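Local coordinates for protein chorismate mutase (Helicobacter pylori, PDB 6AL9) that probably catalyses the rearrangement of chorismate to prephenate, as an all-helical, AroQ-like chorismate mutase that works as a dimer, at residues R30-I33 / A34-A38; K81-R84 / K85-N89. All coordinates share one frame; numbering follows the deposited sequence.

Contact 1 of 2, residues R30-I33 / A34-A38; sequences RLEI and ALKIA. With PHB (p-hydroxybenzoic acid), chain E; PYR (pyruvic acid), chain D.
Glu32 and Lys36, Ile33 and Ile37, and the backbone groups of Arg30 and Ala34 meet one turn apart in a local i to i+4 contact on the C-terminal part of helix 9-41, with two bound ligands against one flank. Four successive backbone hydrogen bonds carry it, from Ala34 N to Arg30 O (3.0 Å) through Leu35 to Leu31 and Lys36 to Glu32, ending with Ile37 N to Ile33 O (3.0 Å). On the outer side Glu32 OE2 and Lys36 NZ form a long salt bridge of 3.6 Å. Glu32 holds CG opposite its backbone N, alongside the carbonyl carbon, and then bends (chi2 75°), which turns the carboxylate toward the lysine; its other oxygen, OE1, is held by Lys65 and His66 of the second subunit. Lys36 also lays its CG and CD against the carbonyl oxygen of Glu32. Along the inner flank Ile33 CG2 and Ile37 CD1 touch at 4.1 Å, the two side chains slanting across each other. Ile37 CD1 continues to the methyl carbon CB of pyruvate at 3.4 Å, giving that ligand an apolar wall. Arg30 reaches away from this turn, its chain extended from CG to NE. Its NH2 donates to p-hydroxybenzoate O1' at 2.8 Å with a bent N-H...O angle of 138°, the oxygen lying at the guanidinium edge near its plane; NH1 lies 2.8 Å from O2' of that carboxylate. NE is bridged to Asp20 of the second subunit, so the guanidinium is gripped from two directions and its rotation is restricted. Leu31, Ala34 and Leu35 pack on helix 69-93, which Arg30 also touches at Phe80. A long helix lending an arginine to a ligand carboxylate at the subunit interface is characteristic of the AroQ-type chorismate mutase active site.

Contact 2 of 2, residues K81-R84 / K85-N89; sequences KISR and KFQEN. With PYR (pyruvic acid), chain D; PHB (p-hydroxybenzoic acid), chain E.
Ser83 turns OG opposite its backbone N, beside the carbonyl carbon (chi1 -178°), while Gln87 sets CG beside its backbone N and runs extended beyond it (chi2 173°), bringing Ser83 OG and Gln87 OE1 to 3.5 Å on the ligand-facing side of helix 69-93. Backbone bonds from Lys85, Phe86, Gln87 and Glu88 to the carbonyls four residues earlier fix this spacing; Gln87 N to Ser83 O is 3.1 Å. Ser83 OG donates to p-hydroxybenzoate O2' at 3.2 Å. Gln87 NE2 gives a nearly straight bond to pyruvate O3, 3.1 Å long with an N-H...O angle of 166°, and its OE1 sits 3.6 Å from ring carbon C2 of p-hydroxybenzoate. Arg84 bends at chi3, and the hydroxyl O4 of p-hydroxybenzoate lies near its guanidinium plane, at the edge, 4.2 Å from NE; the charge itself is paired with Glu52 through NH2. Glu88 tucks CG against Arg84 O and uses OE2 to accept from Ile46 N. Phe86, on another side, meets His66 of the second subunit edge-to-face. One turn of helix therefore offers a donor to each ligand: a hydroxyl for a carboxylate and an amide N-H for a keto oxygen.

Overall arrangement
From the N terminus the chain runs along helix 9-41, which holds contact 1 near its end. It then passes through helix 49-61 before helix 69-93 carries contact 2. Each lies within one continuous helix and closes no loop beyond the i to i+4 turns. The two are in series, neither nesting nor crossing, with centres about 10 Å apart. They pack directly: Leu31 O lies 3.0 Å from Phe86 CE2, and Ala34 CB is 3.6 Å from Ser83 OG. Together they bring two helices to the same pair of ligands. Cys48 and Glu52 add further bonds to p-hydroxybenzoate, and Arg13 of the second subunit reaches pyruvate, so that ligand is held from both subunits.

Contact 1 of 2, residues R30-I33 / A34-A38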
loop_
_atom_site.group_PDB
_atom_site.type_symbol
_atom_site.label_atom_id
_atom_site.label_comp_id
_atom_site.label_asym_id
_atom_site.label_seq_id
_atom_site.Cartn_x
_atom_site.Cartn_y
_atom_site.Cartn_z
ATOM N N ARG B 30 -9.003 5.172 -2.479
ATOM C CA ARG B 30 -9.370 4.738 -1.128
ATOM C C ARG B 30 -9.492 5.917 -0.190
ATOM O O ARG B 30 -10.291 5.908 0.750
ATOM C CB ARG B 30 -8.386 3.697 -0.578
ATOM C CG ARG B 30 -8.884 2.960 0.652
ATOM C CD ARG B 30 -7.728 2.220 1.323
ATOM N NE ARG B 30 -8.155 1.110 2.165
ATOM C CZ ARG B 30 -8.686 1.251 3.376
ATOM N NH1 ARG B 30 -8.819 2.460 3.924
ATOM N NH2 ARG B 30 -9.054 0.183 4.073
ATOM N N LEU B 31 -8.725 6.957 -0.458
ATOM C CA LEU B 31 -8.908 8.199 0.269
ATOM C C LEU B 31 -10.174 8.954 -0.145
ATOM O O LEU B 31 -10.783 9.628 0.664
ATOM C CB LEU B 31 -7.677 9.084 0.072
ATOM C CG LEU B 31 -6.401 8.511 0.651
ATOM C CD1 LEU B 31 -5.349 9.611 0.661
ATOM C CD2 LEU B 31 -6.688 7.951 2.054
ATOM N N GLU B 32 -10.570 8.863 -1.408
ATOM C CA GLU B 32 -11.808 9.520 -1.844
ATOM C C GLU B 32 -13.025 8.880 -1.166
ATOM O O GLU B 32 -13.941 9.574 -0.708
ATOM C CB GLU B 32 -11.925 9.498 -3.370
ATOM C CG GLU B 32 -13.334 9.715 -3.917
ATOM C CD GLU B 32 -13.841 11.156 -3.860
ATOM O OE1 GLU B 32 -13.046 12.084 -3.524
ATOM O OE2 GLU B 32 -15.059 11.348 -4.166
ATOM N N ILE B 33 -13.012 7.551 -1.076
ATOM C CA ILE B 33 -14.047 6.831 -0.339
ATOM C C ILE B 33 -14.032 7.164 1.135
ATOM O O ILE B 33 -15.071 7.339 1.738
ATOM C CB ILE B 33 -13.957 5.302 -0.513
ATOM C CG1 ILE B 33 -14.219 4.928 -1.959
ATOM C CG2 ILE B 33 -15.021 4.603 0.334
ATOM C CD1 ILE B 33 -13.860 3.507 -2.269
ATOM N N ALA B 34 -12.847 7.250 1.717
ATOM C CA ALA B 34 -12.719 7.606 3.123
ATOM C C ALA B 34 -13.193 9.039 3.373
ATOM O O ALA B 34 -13.657 9.360 4.461
ATOM C CB ALA B 34 -11.267 7.433 3.583
ATOM N N LEU B 35 -13.036 9.898 2.377
ATOM C CA LEU B 35 -13.551 11.257 2.470
ATOM C C LEU B 35 -15.071 11.209 2.603
ATOM O O LEU B 35 -15.637 11.859 3.491
ATOM C CB LEU B 35 -13.174 12.089 1.237
ATOM C CG LEU B 35 -13.669 13.551 1.277
ATOM C CD1 LEU B 35 -13.269 14.266 2.561
ATOM C CD2 LEU B 35 -13.138 14.309 0.074
ATOM N N LYS B 36 -15.713 10.436 1.719
ATOM C CA LYS B 36 -17.159 10.289 1.771
ATOM C C LYS B 36 -17.620 9.745 3.121
ATOM O O LYS B 36 -18.596 10.251 3.683
ATOM C CB LYS B 36 -17.650 9.396 0.652
ATOM C CG LYS B 36 -17.548 10.048 -0.713
ATOM C CD LYS B 36 -17.326 9.011 -1.809
ATOM C CE LYS B 36 -18.293 9.174 -2.960
ATOM N NZ LYS B 36 -17.611 8.871 -4.246
ATOM N N ILE B 37 -16.910 8.745 3.661
ATOM C CA ILE B 37 -17.275 8.181 4.952
ATOM C C ILE B 37 -17.149 9.215 6.053
ATOM O O ILE B 37 -18.020 9.320 6.905
ATOM C CB ILE B 37 -16.432 6.943 5.311
ATOM C CG1 ILE B 37 -16.850 5.730 4.473
ATOM C CG2 ILE B 37 -16.587 6.578 6.786
ATOM C CD1 ILE B 37 -15.770 4.676 4.400
ATOM N N ALA B 38 -16.064 9.977 6.049
ATOM C CA ALA B 38 -15.854 10.976 7.092
ATOM C C ALA B 38 -17.002 11.931 7.172
ATOM O O ALA B 38 -17.431 12.290 8.265
ATOM C CB ALA B 38 -14.592 11.767 6.818
HETATM C "C1'" PHB E . -10.761 2.675 6.253
HETATM O "O1'" PHB E . -10.708 1.486 5.874
HETATM O "O2'" PHB E . -10.872 3.619 5.435
HETATM C C1 PHB E . -10.689 2.959 7.726
HETATM C C2 PHB E . -10.218 4.187 8.209
HETATM C C3 PHB E . -10.161 4.430 9.582
HETATM C C4 PHB E . -10.578 3.443 10.473
HETATM C C5 PHB E . -11.051 2.221 9.991
HETATM C C6 PHB E . -11.106 1.979 8.622
HETATM O O4 PHB E . -10.523 3.654 11.815
HETATM C C PYR D . -14.783 3.516 8.507
HETATM O O PYR D . -15.047 3.366 9.723
HETATM O OXT PYR D . -15.240 2.708 7.663
HETATM C CA PYR D . -13.936 4.654 8.100
HETATM O O3 PYR D . -13.757 5.591 8.871
HETATM C CB PYR D . -13.295 4.671 6.743
#

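Contact 2 of 2, residues K81-R84 / K85-N89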
loop_
_atom_site.group_PDB
_atom_site.type_symbol
_atom_site.label_atom_id
_atom_site.label_comp_id
_atom_site.label_asym_id
_atom_site.label_seq_id
_atom_site.Cartn_x
_atom_site.Cartn_y
_atom_site.Cartn_z
ATOM N N LYS B 81 -3.399 4.511 9.266
ATOM C CA LYS B 81 -2.841 5.825 9.665
ATOM C C LYS B 81 -3.030 6.893 8.605
ATOM O O LYS B 81 -3.495 7.977 8.911
ATOM C CB LYS B 81 -1.354 5.749 10.033
ATOM C CG LYS B 81 -1.148 5.172 11.420
ATOM C CD LYS B 81 0.279 5.300 11.920
ATOM C CE LYS B 81 0.492 4.457 13.181
ATOM N NZ LYS B 81 1.851 3.826 13.192
ATOM N N ILE B 82 -2.646 6.593 7.371
ATOM C CA ILE B 82 -2.824 7.547 6.309
ATOM C C ILE B 82 -4.298 7.950 6.150
ATOM O O ILE B 82 -4.627 9.122 6.087
ATOM C CB ILE B 82 -2.352 6.986 4.978
ATOM C CG1 ILE B 82 -0.825 6.986 4.909
ATOM C CG2 ILE B 82 -2.918 7.823 3.833
ATOM C CD1 ILE B 82 -0.321 6.146 3.756
ATOM N N SER B 83 -5.167 6.958 6.086
ATOM C CA SER B 83 -6.613 7.183 5.971
ATOM C C SER B 83 -7.230 7.971 7.136
ATOM O O SER B 83 -8.058 8.860 6.911
ATOM C CB SER B 83 -7.320 5.836 5.800
ATOM O OG SER B 83 -8.716 6.003 5.629
ATOM N N ARG B 84 -6.821 7.640 8.360
ATOM C CA ARG B 84 -7.309 8.299 9.579
ATOM C C ARG B 84 -6.923 9.771 9.630
ATOM O O ARG B 84 -7.776 10.635 9.841
ATOM C CB ARG B 84 -6.724 7.627 10.829
ATOM C CG ARG B 84 -7.735 7.028 11.773
ATOM C CD ARG B 84 -7.063 6.490 13.032
ATOM N NE ARG B 84 -6.717 5.093 12.840
ATOM C CZ ARG B 84 -5.494 4.577 12.994
ATOM N NH1 ARG B 84 -4.473 5.344 13.383
ATOM N NH2 ARG B 84 -5.287 3.280 12.766
ATOM N N LYS B 85 -5.630 10.048 9.487
ATOM C CA LYS B 85 -5.133 11.426 9.449
ATOM C C LYS B 85 -5.819 12.246 8.338
ATOM O O LYS B 85 -6.184 13.406 8.538
ATOM C CB LYS B 85 -3.614 11.444 9.251
ATOM C CG LYS B 85 -2.810 11.383 10.559
ATOM C CD LYS B 85 -1.497 10.602 10.460
ATOM C CE LYS B 85 -0.696 10.985 9.208
ATOM N NZ LYS B 85 0.791 10.869 9.328
ATOM N N PHE B 86 -5.985 11.637 7.170
ATOM C CA PHE B 86 -6.587 12.324 6.044
ATOM C C PHE B 86 -8.026 12.761 6.373
ATOM O O PHE B 86 -8.402 13.923 6.140
ATOM C CB PHE B 86 -6.544 11.431 4.805
ATOM C CG PHE B 86 -7.394 11.926 3.677
ATOM C CD1 PHE B 86 -7.054 13.079 2.999
ATOM C CD2 PHE B 86 -8.533 11.235 3.297
ATOM C CE1 PHE B 86 -7.841 13.536 1.964
ATOM C CE2 PHE B 86 -9.318 11.686 2.256
ATOM C CZ PHE B 86 -8.973 12.830 1.591
ATOM N N GLN B 87 -8.806 11.828 6.934
ATOM C CA GLN B 87 -10.197 12.069 7.326
ATOM C C GLN B 87 -10.308 13.177 8.384
ATOM O O GLN B 87 -11.169 14.066 8.287
ATOM C CB GLN B 87 -10.830 10.787 7.871
ATOM C CG GLN B 87 -11.269 9.793 6.814
ATOM C CD GLN B 87 -11.745 8.470 7.410
ATOM O OE1 GLN B 87 -10.943 7.645 7.822
ATOM N NE2 GLN B 87 -13.041 8.264 7.433
ATOM N N GLU B 88 -9.431 13.104 9.384
ATOM C CA GLU B 88 -9.328 14.135 10.423
ATOM C C GLU B 88 -9.098 15.497 9.818
ATOM O O GLU B 88 -9.799 16.443 10.151
ATOM C CB GLU B 88 -8.174 13.839 11.393
ATOM C CG GLU B 88 -8.288 12.513 12.136
ATOM C CD GLU B 88 -9.383 12.484 13.197
ATOM O OE1 GLU B 88 -10.092 13.495 13.399
ATOM O OE2 GLU B 88 -9.554 11.422 13.826
ATOM N N ASN B 89 -8.099 15.601 8.948
ATOM C CA ASN B 89 -7.756 16.871 8.348
ATOM C C ASN B 89 -8.869 17.365 7.487
ATOM O O ASN B 89 -9.223 18.507 7.582
ATOM C CB ASN B 89 -6.484 16.772 7.542
ATOM C CG ASN B 89 -5.275 16.554 8.417
ATOM O OD1 ASN B 89 -5.085 17.233 9.437
ATOM N ND2 ASN B 89 -4.448 15.599 8.031
HETATM C C PYR D . -14.783 3.516 8.507
HETATM O O PYR D . -15.047 3.366 9.723
HETATM O OXT PYR D . -15.240 2.708 7.663
HETATM C CA PYR D . -13.936 4.654 8.100
HETATM O O3 PYR D . -13.757 5.591 8.871
HETATM C CB PYR D . -13.295 4.671 6.743
HETATM C "C1'" PHB E . -10.761 2.675 6.253
HETATM O "O1'" PHB E . -10.708 1.486 5.874
HETATM O "O2'" PHB E . -10.872 3.619 5.435
HETATM C C1 PHB E . -10.689 2.959 7.726
HETATM C C2 PHB E . -10.218 4.187 8.209
HETATM C C3 PHB E . -10.161 4.430 9.582
HETATM C C4 PHB E . -10.578 3.443 10.473
HETATM C C5 PHB E . -11.051 2.221 9.991
HETATM C C6 PHB E . -11.106 1.979 8.622
HETATM O O4 PHB E . -10.523 3.654 11.815
#